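Local coordinates for epidermal growth factor receptor pathway substrate 8-like protein 1 (Mus musculus, PDB 2CY5) that probably serves as a signalling adaptor of the EPS8 family, its phosphotyrosine-binding domain being expected to recognise short peptide motifs in partner proteins, at residues A[49-62]-A[65-79]. Sequence-based numbering, arbitrary orientation.
Sequences QEMLLRVSPSQVTL and PVSKEELESYPLDAI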
loop_
_atom_site.group_PDB
_atom_site.type_symbol
_atom_site.label_atom_id
_atom_site.label_comp_id
_atom_site.label_asym_id
_atom_site.label_seq_id
_atom_site.Cartn_x
_atom_site.Cartn_y
_atom_site.Cartn_z
ATOM N N GLN A 49 -6.413 -15.136 3.122
ATOM C CA GLN A 49 -5.936 -14.808 4.469
ATOM C C GLN A 49 -7.065 -14.262 5.223
ATOM O O GLN A 49 -7.623 -13.244 4.805
ATOM C CB GLN A 49 -4.826 -13.792 4.389
ATOM C CG GLN A 49 -4.344 -13.308 5.738
ATOM C CD GLN A 49 -3.051 -12.438 5.607
ATOM O OE1 GLN A 49 -2.125 -12.797 4.851
ATOM N NE2 GLN A 49 -2.979 -11.312 6.355
ATOM N N GLU A 50 -7.382 -14.813 6.416
ATOM C CA GLU A 50 -8.570 -14.352 7.123
ATOM C C GLU A 50 -8.340 -13.035 7.780
ATOM O O GLU A 50 -7.314 -12.759 8.320
ATOM C CB GLU A 50 -9.089 -15.427 8.148
ATOM C CG GLU A 50 -10.515 -14.964 8.670
ATOM C CD GLU A 50 -11.133 -16.000 9.670
ATOM O OE1 GLU A 50 -11.233 -17.160 9.223
ATOM O OE2 GLU A 50 -11.485 -15.653 10.835
HETATM N N MSE A 51 -9.324 -12.133 7.696
HETATM C CA MSE A 51 -9.158 -10.826 8.292
HETATM C C MSE A 51 -10.528 -10.321 8.742
HETATM O O MSE A 51 -11.585 -10.763 8.288
HETATM C CB MSE A 51 -8.695 -9.789 7.207
HETATM C CG MSE A 51 -7.261 -9.732 6.932
HETATM SE SE MSE A 51 -6.949 -8.375 5.527
HETATM C CE MSE A 51 -5.033 -9.010 5.470
ATOM N N LEU A 52 -10.470 -9.346 9.582
ATOM C CA LEU A 52 -11.656 -8.603 10.098
ATOM C C LEU A 52 -11.800 -7.287 9.371
ATOM O O LEU A 52 -10.957 -6.405 9.517
ATOM C CB LEU A 52 -11.419 -8.195 11.534
ATOM C CG LEU A 52 -12.641 -8.144 12.443
ATOM C CD1 LEU A 52 -13.858 -8.916 11.916
ATOM C CD2 LEU A 52 -12.144 -8.759 13.774
ATOM N N LEU A 53 -12.893 -7.120 8.625
ATOM C CA LEU A 53 -13.118 -5.879 7.879
ATOM C C LEU A 53 -14.177 -5.021 8.639
ATOM O O LEU A 53 -15.336 -5.488 8.959
ATOM C CB LEU A 53 -13.539 -6.216 6.413
ATOM C CG LEU A 53 -13.663 -4.974 5.496
ATOM C CD1 LEU A 53 -13.883 -5.328 3.975
ATOM C CD2 LEU A 53 -14.957 -4.189 5.841
ATOM N N ARG A 54 -13.741 -3.860 9.087
ATOM C CA ARG A 54 -14.580 -2.962 9.839
ATOM C C ARG A 54 -15.018 -1.710 9.111
ATOM O O ARG A 54 -14.228 -1.023 8.482
ATOM C CB ARG A 54 -13.905 -2.713 11.174
ATOM C CG ARG A 54 -14.741 -1.814 12.104
ATOM C CD ARG A 54 -14.059 -1.449 13.482
ATOM N NE ARG A 54 -13.794 -2.651 14.292
ATOM C CZ ARG A 54 -12.948 -2.655 15.341
ATOM N NH1 ARG A 54 -12.287 -1.545 15.721
ATOM N NH2 ARG A 54 -12.740 -3.766 16.016
ATOM N N VAL A 55 -16.357 -1.468 8.989
ATOM C CA VAL A 55 -16.805 -0.238 8.300
ATOM C C VAL A 55 -17.274 0.753 9.366
ATOM O O VAL A 55 -18.124 0.374 10.210
ATOM C CB VAL A 55 -17.934 -0.607 7.446
ATOM C CG1 VAL A 55 -18.381 0.525 6.637
ATOM C CG2 VAL A 55 -17.470 -1.850 6.475
ATOM N N SER A 56 -16.715 1.949 9.390
ATOM C CA SER A 56 -17.107 3.002 10.334
ATOM C C SER A 56 -17.489 4.140 9.543
ATOM O O SER A 56 -17.307 4.168 8.321
ATOM C CB SER A 56 -15.971 3.288 11.265
ATOM O OG SER A 56 -15.071 4.118 10.633
ATOM N N PRO A 57 -18.070 5.190 10.137
ATOM C CA PRO A 57 -18.465 6.256 9.219
ATOM C C PRO A 57 -17.319 7.081 8.603
ATOM O O PRO A 57 -17.597 7.898 7.816
ATOM C CB PRO A 57 -19.313 7.225 10.092
ATOM C CG PRO A 57 -19.871 6.180 11.147
ATOM C CD PRO A 57 -18.611 5.388 11.503
ATOM N N SER A 58 -16.109 6.940 9.084
ATOM C CA SER A 58 -14.968 7.695 8.478
ATOM C C SER A 58 -13.980 6.846 7.686
ATOM O O SER A 58 -13.173 7.419 6.976
ATOM C CB SER A 58 -14.181 8.370 9.556
ATOM O OG SER A 58 -13.641 7.393 10.435
ATOM N N GLN A 59 -14.001 5.506 7.841
ATOM C CA GLN A 59 -13.020 4.605 7.185
ATOM C C GLN A 59 -13.354 3.174 7.172
ATOM O O GLN A 59 -14.253 2.723 7.925
ATOM C CB GLN A 59 -11.669 4.710 7.825
ATOM C CG GLN A 59 -11.579 4.341 9.267
ATOM C CD GLN A 59 -10.094 4.528 9.842
ATOM O OE1 GLN A 59 -9.637 3.722 10.626
ATOM N NE2 GLN A 59 -9.387 5.574 9.415
ATOM N N VAL A 60 -12.657 2.438 6.311
ATOM C CA VAL A 60 -12.759 0.987 6.269
ATOM C C VAL A 60 -11.437 0.529 6.877
ATOM O O VAL A 60 -10.349 1.012 6.470
ATOM C CB VAL A 60 -12.903 0.414 4.828
ATOM C CG1 VAL A 60 -12.784 -1.092 4.822
ATOM C CG2 VAL A 60 -14.226 0.814 4.316
ATOM N N THR A 61 -11.520 -0.334 7.863
ATOM C CA THR A 61 -10.307 -0.876 8.545
ATOM C C THR A 61 -10.179 -2.378 8.419
ATOM O O THR A 61 -11.215 -3.079 8.431
ATOM C CB THR A 61 -10.392 -0.511 10.028
ATOM O OG1 THR A 61 -10.533 0.928 10.142
ATOM C CG2 THR A 61 -9.158 -0.925 10.704
ATOM N N LEU A 62 -8.961 -2.926 8.266
ATOM C CA LEU A 62 -8.744 -4.350 8.213
ATOM C C LEU A 62 -7.947 -4.760 9.481
ATOM O O LEU A 62 -6.810 -4.221 9.701
ATOM C CB LEU A 62 -7.897 -4.759 6.996
ATOM C CG LEU A 62 -8.631 -4.317 5.720
ATOM C CD1 LEU A 62 -7.729 -4.514 4.560
ATOM C CD2 LEU A 62 -9.845 -5.456 5.541
ATOM N N PRO A 65 -7.910 -11.023 12.951
ATOM C CA PRO A 65 -9.055 -11.638 13.623
ATOM C C PRO A 65 -8.933 -12.035 15.083
ATOM O O PRO A 65 -9.958 -12.223 15.755
ATOM C CB PRO A 65 -9.391 -12.829 12.724
ATOM C CG PRO A 65 -8.167 -13.138 12.110
ATOM C CD PRO A 65 -7.587 -11.790 11.760
ATOM N N VAL A 66 -7.707 -12.194 15.556
ATOM C CA VAL A 66 -7.469 -12.563 16.958
ATOM C C VAL A 66 -6.877 -11.421 17.725
ATOM O O VAL A 66 -7.522 -10.971 18.649
ATOM C CB VAL A 66 -6.525 -13.772 17.081
ATOM C CG1 VAL A 66 -6.302 -14.121 18.578
ATOM C CG2 VAL A 66 -7.164 -14.929 16.348
ATOM N N SER A 67 -5.684 -10.957 17.316
ATOM C CA SER A 67 -5.000 -9.886 17.992
ATOM C C SER A 67 -5.756 -8.582 17.951
ATOM O O SER A 67 -5.561 -7.703 18.759
ATOM C CB SER A 67 -3.637 -9.682 17.366
ATOM O OG SER A 67 -3.724 -9.213 16.048
ATOM N N LYS A 68 -6.633 -8.454 16.977
ATOM C CA LYS A 68 -7.396 -7.234 16.802
ATOM C C LYS A 68 -6.549 -6.027 16.423
ATOM O O LYS A 68 -7.039 -4.920 16.348
ATOM C CB LYS A 68 -8.269 -6.950 18.021
ATOM C CG LYS A 68 -9.698 -7.579 17.956
ATOM C CD LYS A 68 -9.660 -9.078 17.990
ATOM C CE LYS A 68 -11.065 -9.682 17.847
ATOM N NZ LYS A 68 -11.004 -11.163 18.069
ATOM N N GLU A 69 -5.284 -6.214 16.130
ATOM C CA GLU A 69 -4.532 -5.030 15.726
ATOM C C GLU A 69 -4.782 -4.619 14.306
ATOM O O GLU A 69 -5.010 -5.453 13.474
ATOM C CB GLU A 69 -3.071 -5.240 15.875
ATOM C CG GLU A 69 -2.575 -6.382 15.130
ATOM C CD GLU A 69 -1.056 -6.447 15.262
ATOM O OE1 GLU A 69 -0.388 -5.416 14.893
ATOM O OE2 GLU A 69 -0.553 -7.520 15.747
ATOM N N GLU A 70 -4.736 -3.330 14.040
ATOM C CA GLU A 70 -4.985 -2.807 12.721
ATOM C C GLU A 70 -3.940 -3.196 11.705
ATOM O O GLU A 70 -2.767 -2.946 11.943
ATOM C CB GLU A 70 -5.076 -1.303 12.739
ATOM C CG GLU A 70 -5.371 -0.667 11.425
ATOM C CD GLU A 70 -5.640 0.829 11.611
ATOM O OE1 GLU A 70 -6.353 1.204 12.590
ATOM O OE2 GLU A 70 -5.144 1.637 10.779
ATOM N N LEU A 71 -4.386 -3.773 10.576
ATOM C CA LEU A 71 -3.496 -4.180 9.524
ATOM C C LEU A 71 -3.483 -3.136 8.465
ATOM O O LEU A 71 -2.467 -2.965 7.816
ATOM C CB LEU A 71 -3.941 -5.456 8.905
ATOM C CG LEU A 71 -3.960 -6.728 9.698
ATOM C CD1 LEU A 71 -4.431 -7.864 8.784
ATOM C CD2 LEU A 71 -2.530 -6.919 10.225
ATOM N N GLU A 72 -4.599 -2.424 8.242
ATOM C CA GLU A 72 -4.588 -1.401 7.216
ATOM C C GLU A 72 -5.858 -0.573 7.391
ATOM O O GLU A 72 -6.843 -1.089 7.959
ATOM C CB GLU A 72 -4.618 -2.074 5.834
ATOM C CG GLU A 72 -4.303 -1.055 4.742
ATOM C CD GLU A 72 -2.834 -0.476 4.813
ATOM O OE1 GLU A 72 -1.903 -1.305 4.988
ATOM O OE2 GLU A 72 -2.605 0.781 4.678
ATOM N N SER A 73 -5.880 0.667 6.931
ATOM C CA SER A 73 -7.085 1.423 6.985
ATOM C C SER A 73 -7.242 2.334 5.772
ATOM O O SER A 73 -6.313 2.873 5.213
ATOM C CB SER A 73 -7.116 2.235 8.229
ATOM O OG SER A 73 -6.077 3.149 8.213
ATOM N N TYR A 74 -8.430 2.475 5.291
ATOM C CA TYR A 74 -8.696 3.338 4.179
ATOM C C TYR A 74 -9.796 4.344 4.489
ATOM O O TYR A 74 -10.978 3.991 4.577
ATOM C CB TYR A 74 -9.153 2.482 3.016
ATOM C CG TYR A 74 -8.274 1.279 2.690
ATOM C CD1 TYR A 74 -8.555 0.029 3.259
ATOM C CD2 TYR A 74 -7.131 1.397 1.841
ATOM C CE1 TYR A 74 -7.755 -1.080 3.042
ATOM C CE2 TYR A 74 -6.305 0.287 1.593
ATOM C CZ TYR A 74 -6.624 -0.963 2.216
ATOM O OH TYR A 74 -5.827 -2.104 2.117
ATOM N N PRO A 75 -9.446 5.598 4.666
ATOM C CA PRO A 75 -10.424 6.646 4.939
ATOM C C PRO A 75 -11.349 6.647 3.748
ATOM O O PRO A 75 -10.900 6.339 2.609
ATOM C CB PRO A 75 -9.584 7.942 4.984
ATOM C CG PRO A 75 -8.365 7.592 4.218
ATOM C CD PRO A 75 -8.042 6.118 4.524
ATOM N N LEU A 76 -12.611 7.051 3.943
ATOM C CA LEU A 76 -13.580 6.898 2.910
ATOM C C LEU A 76 -13.241 7.734 1.727
ATOM O O LEU A 76 -13.598 7.395 0.636
ATOM C CB LEU A 76 -14.962 7.260 3.457
ATOM C CG LEU A 76 -15.432 6.211 4.534
ATOM C CD1 LEU A 76 -16.940 6.599 4.889
ATOM C CD2 LEU A 76 -15.472 4.686 4.049
ATOM N N ASP A 77 -12.512 8.799 1.951
ATOM C CA ASP A 77 -12.087 9.697 0.836
ATOM C C ASP A 77 -11.172 8.952 -0.198
ATOM O O ASP A 77 -11.134 9.315 -1.325
ATOM C CB ASP A 77 -11.220 10.813 1.464
ATOM C CG ASP A 77 -11.057 11.942 0.562
ATOM O OD1 ASP A 77 -10.192 12.802 0.851
ATOM O OD2 ASP A 77 -11.839 11.934 -0.435
ATOM N N ALA A 78 -10.393 7.943 0.280
ATOM C CA ALA A 78 -9.518 7.080 -0.518
ATOM C C ALA A 78 -10.280 6.008 -1.299
ATOM O O ALA A 78 -9.744 5.456 -2.230
ATOM C CB ALA A 78 -8.489 6.384 0.457
ATOM N N ILE A 79 -11.529 5.674 -0.996
ATOM C CA ILE A 79 -12.213 4.598 -1.801
ATOM C C ILE A 79 -12.815 5.104 -3.082
ATOM O O ILE A 79 -13.655 5.958 -3.062
ATOM C CB ILE A 79 -13.298 3.911 -0.842
ATOM C CG1 ILE A 79 -12.534 3.462 0.399
ATOM C CG2 ILE A 79 -14.039 2.805 -1.498
ATOM C CD1 ILE A 79 -13.409 2.747 1.428
HETATM O O HOH W 1 -7.190 3.899 11.859
#
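Leu62 O is gripped by two successive amides of the facing strand, Leu71 N at 2.6 Å and Glu72 N at 3.2 Å. The first comes in nearly along the C=O direction, the second on a lone pair in the carbonyl plane. Two residues set against one is a classic beta bulge, placed where the hairpin of strands 59-63 and 70-75 leaves its loop. Beyond it the antiparallel pairing is regular: Val60 and Tyr74 exchange two nearly straight backbone bonds, the shorter, Tyr74 N to Val60 O, being 2.7 Å.

Val60, Leu62 and Tyr74 share one face of the sheet. Leu62 CD1 meets the edge of the Tyr74 ring in its plane, 3.8 Å from CE1, while Val60, branched at CB, turns CG2 toward Ile79, whose CD1 it meets at 3.6 Å. The other face, with Thr61 and Ser73, is more polar: a water donates to both Gln59 OE1 and Glu70 OE1, and Ser73 OG donates to Glu70 OE2 from above the carboxylate plane.

At the far end Leu76 N bonds to Ser58 O (3.1 Å). With CG turned anti to its carbonyl carbon (chi1 -67°), Leu76 lays CD1 against Pro57 O and CD2 toward Val60 CG2; an alanine here would probably keep the backbone bond but leave the 56-59 turn and Val60 without this apolar cover.

The hairpin ends the sheet of the PTB domain's PH-like fold: strand 70-75 is outermost within the chain, strand 49-55 bonds onward to strand 9-20, Tyr74 meets His110 of strand 108-114, and Leu76 packs on Tyr133 of helix 118-133.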